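PDB 1R9C: glutathione transferase from Mesorhizobium loti, which catalyses the manganese-dependent hydration of the antibiotic fosfomycin, thereby conferring resistance, and works as a homodimer of the vicinal oxygen chelate (VOC) superfamily. Local coordinates for residues Gly104-Phe109 against Glu118-Thr123; Leu89-Arg94 against Tyr110-His115; Phe26-Val31 against Phe47-Ile52. All coordinates share one frame; numbering follows the deposited sequence.

Interaction 1: Gly104-Phe109 against Glu118-Thr123. With MN (manganese (II) ion), chain C.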
loop_
_atom_site.group_PDB
_atom_site.type_symbol
_atom_site.label_atom_id
_atom_site.label_comp_id
_atom_site.label_asym_id
_atom_site.label_seq_id
_atom_site.Cartn_x
_atom_site.Cartn_y
_atom_site.Cartn_z
ATOM N N GLY A 104 -18.511 3.079 11.803
ATOM C CA GLY A 104 -17.133 2.500 11.734
ATOM C C GLY A 104 -16.169 3.152 12.712
ATOM O O GLY A 104 -16.314 4.332 13.058
ATOM N N ARG A 105 -15.219 2.360 13.203
ATOM C CA ARG A 105 -14.154 2.870 14.054
ATOM C C ARG A 105 -12.816 2.287 13.621
ATOM O O ARG A 105 -12.773 1.345 12.860
ATOM C CB ARG A 105 -14.402 2.596 15.536
ATOM C CG ARG A 105 -14.914 1.226 15.861
ATOM C CD ARG A 105 -15.433 1.126 17.299
ATOM N NE ARG A 105 -15.707 -0.250 17.697
ATOM C CZ ARG A 105 -15.601 -0.721 18.950
ATOM N NH1 ARG A 105 -15.189 0.072 19.935
ATOM N NH2 ARG A 105 -15.884 -1.999 19.207
ATOM N N SER A 106 -11.727 2.893 14.083
ATOM C CA SER A 106 -10.411 2.509 13.615
ATOM C C SER A 106 -9.420 2.457 14.740
ATOM O O SER A 106 -9.562 3.167 15.761
ATOM C CB SER A 106 -9.908 3.499 12.573
ATOM O OG SER A 106 -10.833 3.553 11.517
ATOM N N ILE A 107 -8.429 1.599 14.529
ATOM C CA ILE A 107 -7.191 1.600 15.300
ATOM C C ILE A 107 -6.092 2.045 14.311
ATOM O O ILE A 107 -5.970 1.456 13.223
ATOM C CB ILE A 107 -6.883 0.162 15.811
ATOM C CG1 ILE A 107 -7.998 -0.367 16.697
ATOM C CG2 ILE A 107 -5.507 0.092 16.527
ATOM C CD1 ILE A 107 -8.160 -1.887 16.610
ATOM N N TYR A 108 -5.310 3.065 14.672
ATOM C CA TYR A 108 -4.160 3.443 13.830
ATOM C C TYR A 108 -2.921 3.191 14.654
ATOM O O TYR A 108 -2.877 3.570 15.808
ATOM C CB TYR A 108 -4.159 4.928 13.470
ATOM C CG TYR A 108 -5.336 5.405 12.674
ATOM C CD1 TYR A 108 -6.510 5.759 13.315
ATOM C CD2 TYR A 108 -5.272 5.545 11.281
ATOM C CE1 TYR A 108 -7.607 6.202 12.611
ATOM C CE2 TYR A 108 -6.393 6.025 10.563
ATOM C CZ TYR A 108 -7.550 6.323 11.245
ATOM O OH TYR A 108 -8.670 6.802 10.610
ATOM N N PHE A 109 -1.935 2.546 14.050
ATOM C CA PHE A 109 -0.705 2.183 14.737
ATOM C C PHE A 109 0.463 2.305 13.737
ATOM O O PHE A 109 0.244 2.494 12.548
ATOM C CB PHE A 109 -0.826 0.774 15.356
ATOM C CG PHE A 109 -0.814 -0.355 14.350
ATOM C CD1 PHE A 109 0.376 -0.978 13.985
ATOM C CD2 PHE A 109 -2.007 -0.811 13.778
ATOM C CE1 PHE A 109 0.374 -2.005 13.041
ATOM C CE2 PHE A 109 -2.013 -1.841 12.850
ATOM C CZ PHE A 109 -0.824 -2.454 12.492
ATOM N N GLU A 118 -3.821 1.003 9.554
ATOM C CA GLU A 118 -5.123 1.266 10.155
ATOM C C GLU A 118 -5.877 -0.072 10.101
ATOM O O GLU A 118 -5.742 -0.810 9.132
ATOM C CB GLU A 118 -5.888 2.318 9.342
ATOM C CG GLU A 118 -7.330 2.540 9.841
ATOM C CD GLU A 118 -8.117 3.595 9.072
ATOM O OE1 GLU A 118 -7.594 4.263 8.105
ATOM O OE2 GLU A 118 -9.302 3.795 9.508
ATOM N N LEU A 119 -6.606 -0.385 11.172
ATOM C CA LEU A 119 -7.613 -1.453 11.166
ATOM C C LEU A 119 -8.942 -0.728 11.311
ATOM O O LEU A 119 -9.146 0.003 12.288
ATOM C CB LEU A 119 -7.390 -2.399 12.357
ATOM C CG LEU A 119 -5.968 -2.972 12.384
ATOM C CD1 LEU A 119 -5.707 -3.631 13.709
ATOM C CD2 LEU A 119 -5.775 -3.997 11.220
ATOM N N HIS A 120 -9.822 -0.896 10.325
ATOM C CA HIS A 120 -11.056 -0.118 10.216
ATOM C C HIS A 120 -12.263 -1.094 10.154
ATOM O O HIS A 120 -12.212 -2.039 9.408
ATOM C CB HIS A 120 -10.992 0.740 8.932
ATOM C CG HIS A 120 -12.209 1.578 8.714
ATOM N ND1 HIS A 120 -12.724 2.401 9.687
ATOM C CD2 HIS A 120 -13.017 1.718 7.635
ATOM C CE1 HIS A 120 -13.808 3.008 9.229
ATOM N NE2 HIS A 120 -14.006 2.610 7.984
ATOM N N THR A 121 -13.316 -0.854 10.945
ATOM C CA THR A 121 -14.501 -1.735 11.021
ATOM C C THR A 121 -15.630 -1.367 10.043
ATOM O O THR A 121 -16.611 -2.112 9.886
ATOM C CB THR A 121 -15.063 -1.800 12.476
ATOM O OG1 THR A 121 -15.759 -0.588 12.778
ATOM C CG2 THR A 121 -13.894 -1.856 13.520
ATOM N N GLY A 122 -15.490 -0.232 9.380
ATOM C CA GLY A 122 -16.571 0.323 8.588
ATOM C C GLY A 122 -16.357 0.136 7.099
ATOM O O GLY A 122 -15.365 -0.445 6.685
ATOM N N THR A 123 -17.296 0.637 6.295
ATOM C CA THR A 123 -17.178 0.497 4.839
ATOM C C THR A 123 -17.260 1.850 4.129
ATOM O O THR A 123 -17.656 2.863 4.717
ATOM C CB THR A 123 -18.350 -0.382 4.287
ATOM O OG1 THR A 123 -19.585 0.312 4.499
ATOM C CG2 THR A 123 -18.536 -1.717 5.107
HETATM MN MN MN C . -8.011 5.681 6.862
HETATM O O HOH W 1 -8.441 7.439 5.584
#
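Ser106 and Glu118 meet through a short hydrogen bond, Ser106 OG giving its proton to Glu118 OE2 at 2.5 Å. The carboxylate accepts on the anti lone pair of OE2, while its other oxygen, OE1, binds the manganese ion at 1.9 Å. The same serine hydroxyl is also an acceptor: His120 ND1 donates to Ser106 OG at 2.9 Å, the hydroxyl lying 28° out of the imidazole plane, with a weak second bond to Arg105 O. Ser106 is thus a second-shell residue and His120 a third, which probably helps to position the ligand. Strands 106-110 and 116-120 build an antiparallel hairpin of the VOC fold, and the metal site is completed by a water, His69 of the same chain and His7 of the second subunit. Ile107 and Leu119 satisfy each other's backbone N and O. Past the strand ends, Thr121 takes over: its N donates to Arg105 O, and its OG1 accepts from Arg105 N at 3.0 Å. Arg105 carries its guanidinium to a salt bridge, through NE, with Asp76. With CG anti to the backbone N (chi1 174°) and the chain extended, Glu118 runs alongside Tyr108, its CG 4.0 Å from the ring centroid in a CH-pi contact over one face.

Interaction 2: Leu89-Arg94 against Tyr110-His115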
loop_
_atom_site.group_PDB
_atom_site.type_symbol
_atom_site.label_atom_id
_atom_site.label_comp_id
_atom_site.label_asym_id
_atom_site.label_seq_id
_atom_site.Cartn_x
_atom_site.Cartn_y
_atom_site.Cartn_z
ATOM N N LEU A 89 2.500 -6.272 21.002
ATOM C CA LEU A 89 3.684 -6.019 20.185
ATOM C C LEU A 89 4.454 -4.755 20.563
ATOM O O LEU A 89 5.574 -4.553 20.095
ATOM C CB LEU A 89 3.345 -6.002 18.707
ATOM C CG LEU A 89 2.987 -7.362 18.100
ATOM C CD1 LEU A 89 2.241 -7.098 16.816
ATOM C CD2 LEU A 89 4.238 -8.217 17.835
ATOM N N GLY A 90 3.860 -3.913 21.400
ATOM C CA GLY A 90 4.528 -2.708 21.876
ATOM C C GLY A 90 4.565 -1.577 20.851
ATOM O O GLY A 90 5.441 -0.730 20.909
ATOM N N LEU A 91 3.593 -1.551 19.944
ATOM C CA LEU A 91 3.566 -0.582 18.839
ATOM C C LEU A 91 2.933 0.751 19.238
ATOM O O LEU A 91 1.988 0.773 20.045
ATOM C CB LEU A 91 2.845 -1.187 17.649
ATOM C CG LEU A 91 3.485 -2.459 17.056
ATOM C CD1 LEU A 91 2.589 -2.995 15.955
ATOM C CD2 LEU A 91 4.913 -2.173 16.551
ATOM N N ASP A 92 3.484 1.862 18.747
ATOM C CA ASP A 92 2.860 3.173 18.999
ATOM C C ASP A 92 1.497 3.207 18.310
ATOM O O ASP A 92 1.328 2.622 17.251
ATOM C CB ASP A 92 3.715 4.333 18.461
ATOM C CG ASP A 92 5.000 4.574 19.269
ATOM O OD1 ASP A 92 5.094 4.187 20.465
ATOM O OD2 ASP A 92 5.964 5.202 18.786
ATOM N N MET A 93 0.532 3.888 18.914
ATOM C CA MET A 93 -0.766 4.057 18.272
ATOM C C MET A 93 -1.366 5.447 18.480
ATOM O O MET A 93 -0.985 6.179 19.397
ATOM C CB MET A 93 -1.743 2.948 18.696
ATOM C CG MET A 93 -1.883 2.740 20.191
ATOM S SD MET A 93 -2.771 1.168 20.493
ATOM C CE MET A 93 -4.399 1.648 19.929
ATOM N N ARG A 94 -2.286 5.810 17.591
ATOM C CA ARG A 94 -3.082 7.021 17.745
ATOM C C ARG A 94 -4.177 6.731 18.769
ATOM O O ARG A 94 -4.593 5.580 18.912
ATOM C CB ARG A 94 -3.689 7.400 16.396
ATOM C CG ARG A 94 -2.633 7.689 15.339
ATOM C CD ARG A 94 -2.376 9.160 15.148
ATOM N NE ARG A 94 -3.407 9.751 14.309
ATOM C CZ ARG A 94 -4.013 10.909 14.541
ATOM N NH1 ARG A 94 -3.695 11.647 15.595
ATOM N NH2 ARG A 94 -4.952 11.329 13.697
ATOM N N TYR A 110 1.687 2.279 14.239
ATOM C CA TYR A 110 2.872 2.419 13.397
ATOM C C TYR A 110 3.652 1.133 13.573
ATOM O O TYR A 110 3.663 0.575 14.671
ATOM C CB TYR A 110 3.746 3.586 13.883
ATOM C CG TYR A 110 3.023 4.909 13.893
ATOM C CD1 TYR A 110 2.284 5.290 14.998
ATOM C CD2 TYR A 110 3.024 5.733 12.762
ATOM C CE1 TYR A 110 1.604 6.473 15.026
ATOM C CE2 TYR A 110 2.319 6.922 12.752
ATOM C CZ TYR A 110 1.632 7.298 13.910
ATOM O OH TYR A 110 0.938 8.461 13.949
ATOM N N ASP A 111 4.340 0.675 12.529
ATOM C CA ASP A 111 5.297 -0.410 12.718
ATOM C C ASP A 111 6.598 0.218 13.244
ATOM O O ASP A 111 6.572 1.328 13.849
ATOM C CB ASP A 111 5.514 -1.156 11.388
ATOM C CG ASP A 111 6.200 -0.286 10.340
ATOM O OD1 ASP A 111 6.419 -0.771 9.228
ATOM O OD2 ASP A 111 6.581 0.887 10.556
ATOM N N ASP A 112 7.747 -0.436 13.013
ATOM C CA ASP A 112 8.981 0.053 13.645
ATOM C C ASP A 112 9.720 1.054 12.771
ATOM O O ASP A 112 10.804 1.513 13.123
ATOM C CB ASP A 112 9.940 -1.103 13.973
ATOM C CG ASP A 112 9.513 -1.913 15.178
ATOM O OD1 ASP A 112 8.767 -1.406 16.063
ATOM O OD2 ASP A 112 9.918 -3.080 15.332
ATOM N N ASP A 113 9.139 1.387 11.621
ATOM C CA ASP A 113 9.862 2.128 10.583
ATOM C C ASP A 113 9.019 3.317 10.093
ATOM O O ASP A 113 9.092 3.712 8.940
ATOM C CB ASP A 113 10.218 1.168 9.432
ATOM C CG ASP A 113 11.205 0.084 9.862
ATOM O OD1 ASP A 113 12.433 0.341 9.873
ATOM O OD2 ASP A 113 10.831 -1.049 10.224
ATOM N N ASN A 114 8.206 3.871 10.995
ATOM C CA ASN A 114 7.336 5.005 10.696
ATOM C C ASN A 114 6.229 4.804 9.663
ATOM O O ASN A 114 5.621 5.764 9.246
ATOM C CB ASN A 114 8.163 6.276 10.395
ATOM C CG ASN A 114 9.024 6.663 11.560
ATOM O OD1 ASN A 114 8.680 6.379 12.720
ATOM N ND2 ASN A 114 10.146 7.305 11.282
ATOM N N HIS A 115 5.945 3.571 9.263
ATOM C CA HIS A 115 4.759 3.309 8.454
ATOM C C HIS A 115 3.509 3.306 9.329
ATOM O O HIS A 115 3.490 2.628 10.362
ATOM C CB HIS A 115 4.834 1.942 7.768
ATOM C CG HIS A 115 6.075 1.731 6.951
ATOM N ND1 HIS A 115 7.022 0.785 7.279
ATOM C CD2 HIS A 115 6.481 2.276 5.777
ATOM C CE1 HIS A 115 7.987 0.791 6.370
ATOM N NE2 HIS A 115 7.691 1.698 5.454
HETATM O O HOH W 2 5.516 1.643 16.702
#
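Tyr110 lies along the 89-94 segment and meets it with its backbone and with two ends of its side chain. The ring presents its edge to the backbone of Asp92, whose carbonyl carbon lies in the ring plane, and Tyr110 CD1 comes to 3.9 Å from Asp92 CB. At the far end of the ring, Arg94 crosses obliquely, its CD 3.6 Å from Tyr110 OH. The arginine chain is bent at both chi2 (-99°) and chi3 (-80°), and the guanidinium plane stands 54° from the ring: the aliphatic part of Arg94 touches the phenol, whereas the cation that engages this ring is Arg65, in a cation-pi contact. Leu91 meets the backbone of Tyr110 instead, with its CB and CD2 each 3.6 Å from Tyr110 O; its CD2 also meets Asp112 OD1, the two side chains crossing at about a right angle.

The backbones are joined by one direct bond, Tyr110 N to Asp92 O at 3.1 Å. A water bridges the next step, accepting from Asp92 N and donating to Tyr110 O. Here the loop after helix 79-89, which leaves the helix through a Schellman motif at Gly90, runs beside the turn between strands 106-110 and 116-120. That turn is braced from within by Asp111: its OD1 accepts from His115 ND1 at 2.6 Å on the syn lone pair, and its OD2 takes Asp113 N, an Asx turn, and His115 N from opposite faces of the carboxylate. The carboxylate-imidazole bond would probably favour a charged Asp111, while the contact itself is joined by one backbone bond, one water and van der Waals contacts, many of them carbon on oxygen.

Interaction 3: Phe26-Val31 against Phe47-Ile52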
loop_
_atom_site.group_PDB
_atom_site.type_symbol
_atom_site.label_atom_id
_atom_site.label_comp_id
_atom_site.label_asym_id
_atom_site.label_seq_id
_atom_site.Cartn_x
_atom_site.Cartn_y
_atom_site.Cartn_z
ATOM N N PHE A 26 -1.621 -9.126 11.777
ATOM C CA PHE A 26 -2.490 -9.506 10.670
ATOM C C PHE A 26 -2.626 -11.001 10.436
ATOM O O PHE A 26 -3.332 -11.396 9.529
ATOM C CB PHE A 26 -2.062 -8.832 9.348
ATOM C CG PHE A 26 -1.856 -7.339 9.431
ATOM C CD1 PHE A 26 -0.575 -6.810 9.484
ATOM C CD2 PHE A 26 -2.922 -6.448 9.353
ATOM C CE1 PHE A 26 -0.372 -5.410 9.511
ATOM C CE2 PHE A 26 -2.713 -5.060 9.399
ATOM C CZ PHE A 26 -1.440 -4.540 9.463
ATOM N N ASP A 27 -1.953 -11.828 11.245
ATOM C CA ASP A 27 -1.804 -13.244 10.955
ATOM C C ASP A 27 -1.210 -13.471 9.558
ATOM O O ASP A 27 -1.584 -14.399 8.857
ATOM C CB ASP A 27 -3.130 -14.006 11.144
ATOM C CG ASP A 27 -2.931 -15.396 11.703
ATOM O OD1 ASP A 27 -1.782 -15.761 12.106
ATOM O OD2 ASP A 27 -3.884 -16.212 11.787
ATOM N N ALA A 28 -0.299 -12.593 9.149
ATOM C CA ALA A 28 0.401 -12.796 7.884
ATOM C C ALA A 28 1.097 -14.153 7.882
ATOM O O ALA A 28 1.611 -14.572 8.907
ATOM C CB ALA A 28 1.421 -11.703 7.680
ATOM N N ARG A 29 1.153 -14.793 6.709
ATOM C CA ARG A 29 1.818 -16.081 6.497
ATOM C C ARG A 29 3.052 -15.817 5.605
ATOM O O ARG A 29 2.925 -15.276 4.500
ATOM C CB ARG A 29 0.843 -17.055 5.802
ATOM C CG ARG A 29 1.393 -18.455 5.495
ATOM C CD ARG A 29 0.566 -19.284 4.481
ATOM N NE ARG A 29 1.402 -19.812 3.390
ATOM C CZ ARG A 29 2.371 -20.726 3.531
ATOM N NH1 ARG A 29 2.641 -21.269 4.718
ATOM N NH2 ARG A 29 3.079 -21.104 2.469
ATOM N N GLU A 30 4.237 -16.168 6.100
ATOM C CA GLU A 30 5.454 -16.019 5.305
ATOM C C GLU A 30 5.490 -17.087 4.226
ATOM O O GLU A 30 5.443 -18.292 4.524
ATOM C CB GLU A 30 6.700 -16.094 6.187
ATOM C CG GLU A 30 7.998 -15.663 5.505
ATOM C CD GLU A 30 9.203 -15.898 6.393
ATOM O OE1 GLU A 30 10.186 -16.531 5.934
ATOM O OE2 GLU A 30 9.159 -15.469 7.560
ATOM N N VAL A 31 5.570 -16.653 2.975
ATOM C CA VAL A 31 5.643 -17.595 1.837
ATOM C C VAL A 31 7.004 -17.630 1.129
ATOM O O VAL A 31 7.241 -18.486 0.266
ATOM C CB VAL A 31 4.511 -17.362 0.812
ATOM C CG1 VAL A 31 3.106 -17.478 1.499
ATOM C CG2 VAL A 31 4.628 -16.017 0.168
ATOM N N PHE A 47 4.869 -12.107 2.196
ATOM C CA PHE A 47 3.828 -12.624 3.053
ATOM C C PHE A 47 2.492 -12.555 2.362
ATOM O O PHE A 47 2.275 -11.712 1.467
ATOM C CB PHE A 47 3.715 -11.781 4.336
ATOM C CG PHE A 47 4.905 -11.875 5.248
ATOM C CD1 PHE A 47 6.025 -11.047 5.055
ATOM C CD2 PHE A 47 4.893 -12.736 6.326
ATOM C CE1 PHE A 47 7.107 -11.112 5.907
ATOM C CE2 PHE A 47 6.010 -12.816 7.195
ATOM C CZ PHE A 47 7.108 -12.003 6.974
ATOM N N LEU A 48 1.581 -13.423 2.813
ATOM C CA LEU A 48 0.177 -13.302 2.449
ATOM C C LEU A 48 -0.663 -12.972 3.692
ATOM O O LEU A 48 -0.498 -13.569 4.783
ATOM C CB LEU A 48 -0.351 -14.582 1.790
ATOM C CG LEU A 48 -0.054 -14.905 0.320
ATOM C CD1 LEU A 48 -0.509 -16.321 -0.070
ATOM C CD2 LEU A 48 -0.762 -13.875 -0.567
ATOM N N ILE A 49 -1.539 -11.990 3.514
ATOM C CA ILE A 49 -2.602 -11.702 4.470
ATOM C C ILE A 49 -3.875 -12.003 3.686
ATOM O O ILE A 49 -4.312 -11.186 2.905
ATOM C CB ILE A 49 -2.563 -10.227 4.921
ATOM C CG1 ILE A 49 -1.254 -9.939 5.682
ATOM C CG2 ILE A 49 -3.767 -9.955 5.881
ATOM C CD1 ILE A 49 -0.890 -8.498 5.816
ATOM N N GLY A 50 -4.417 -13.209 3.856
ATOM C CA GLY A 50 -5.490 -13.684 3.005
ATOM C C GLY A 50 -4.911 -13.845 1.599
ATOM O O GLY A 50 -3.984 -14.630 1.372
ATOM N N ASP A 51 -5.423 -13.068 0.659
ATOM C CA ASP A 51 -4.859 -13.087 -0.688
ATOM C C ASP A 51 -4.018 -11.817 -0.967
ATOM O O ASP A 51 -3.637 -11.567 -2.109
ATOM C CB ASP A 51 -6.004 -13.172 -1.694
ATOM C CG ASP A 51 -6.957 -12.012 -1.556
ATOM O OD1 ASP A 51 -6.623 -11.055 -0.830
ATOM O OD2 ASP A 51 -8.051 -11.936 -2.149
ATOM N N ILE A 52 -3.713 -11.037 0.057
ATOM C CA ILE A 52 -2.918 -9.820 -0.158
ATOM C C ILE A 52 -1.422 -10.120 -0.028
ATOM O O ILE A 52 -0.969 -10.636 0.986
ATOM C CB ILE A 52 -3.354 -8.727 0.828
ATOM C CG1 ILE A 52 -4.818 -8.388 0.619
ATOM C CG2 ILE A 52 -2.463 -7.440 0.705
ATOM C CD1 ILE A 52 -5.428 -7.696 1.839
#
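Phe47 packs its ring against Glu30 and Ala28, the heart of the contact between segments 26-31 and 47-52. Glu30 CB sits 3.5 Å from Phe47 CE2, and Glu30 CG lies over one face of the ring, 4.3 Å from its centroid, in a CH-pi contact. Because Glu30 CG is anti to the backbone N (chi1 -168°) and the chain runs on extended, CG is laid over the phenyl face while the carboxylate travels past it, its plane 75° from that of the ring, to a salt bridge with Lys45. Ala28 CB fits between Phe47 and Ile49, 3.8 Å from Ile49 CG1. Next to it, Ile49 CD1 touches Phe26 CB at 3.7 Å, the two side chains crossing. Beside Arg29, Val31 CG1 meets Leu48 CD1 at 4.1 Å, nearly at right angles.

Behind these side chains stands the backbone pairing of an antiparallel hairpin. Arg29 and Leu48 exchange two hydrogen bonds, Arg29 N to Leu48 O and Leu48 N to Arg29 O, both 2.8 Å, although the N-to-C directions of 29-31 and 47-49 are 142° apart, well short of exactly antiparallel. Strand 29-33 is the outermost strand of its four-stranded sheet within the chain. Further out, helix 15-26 covers Phe47 through Thr19 and Leu22, a type II' turn from Ile49 to Ile52 carries the chain into strand 52-58, and Ile2 of the second subunit packs on Phe26 and Ile49. Two backbone hydrogen bonds cross the contact, with CA-H...O contacts beside them; the side-chain part is mainly apolar, which implies a hairpin edge held largely by hydrophobic contact, the charge of Glu30 probably balanced by Lys45 of the same hairpin.

How the interactions relate
Interaction 1 is the most buried of the three and the only one to hold a metal ligand; its polar side chains are tied in series toward the manganese. Interactions 2 and 3 are partly buried. Interaction 2 extends the hairpin of interaction 1: strand 106-110 runs from one into the other, and Tyr108 O probably accepts from Arg94 N. It joins two loops by one backbone bond and a bridging water, one loop being braced internally by a carboxylate. Interaction 3 belongs to the other sheet and relies on apolar side chains. Phe26 links it to interaction 1, touching Leu119 and Phe109, whereas interactions 2 and 3 do not touch. Interactions 1 and 3 both pack on Ile2 of the second subunit, and interaction 1 also shares the metal with its His7.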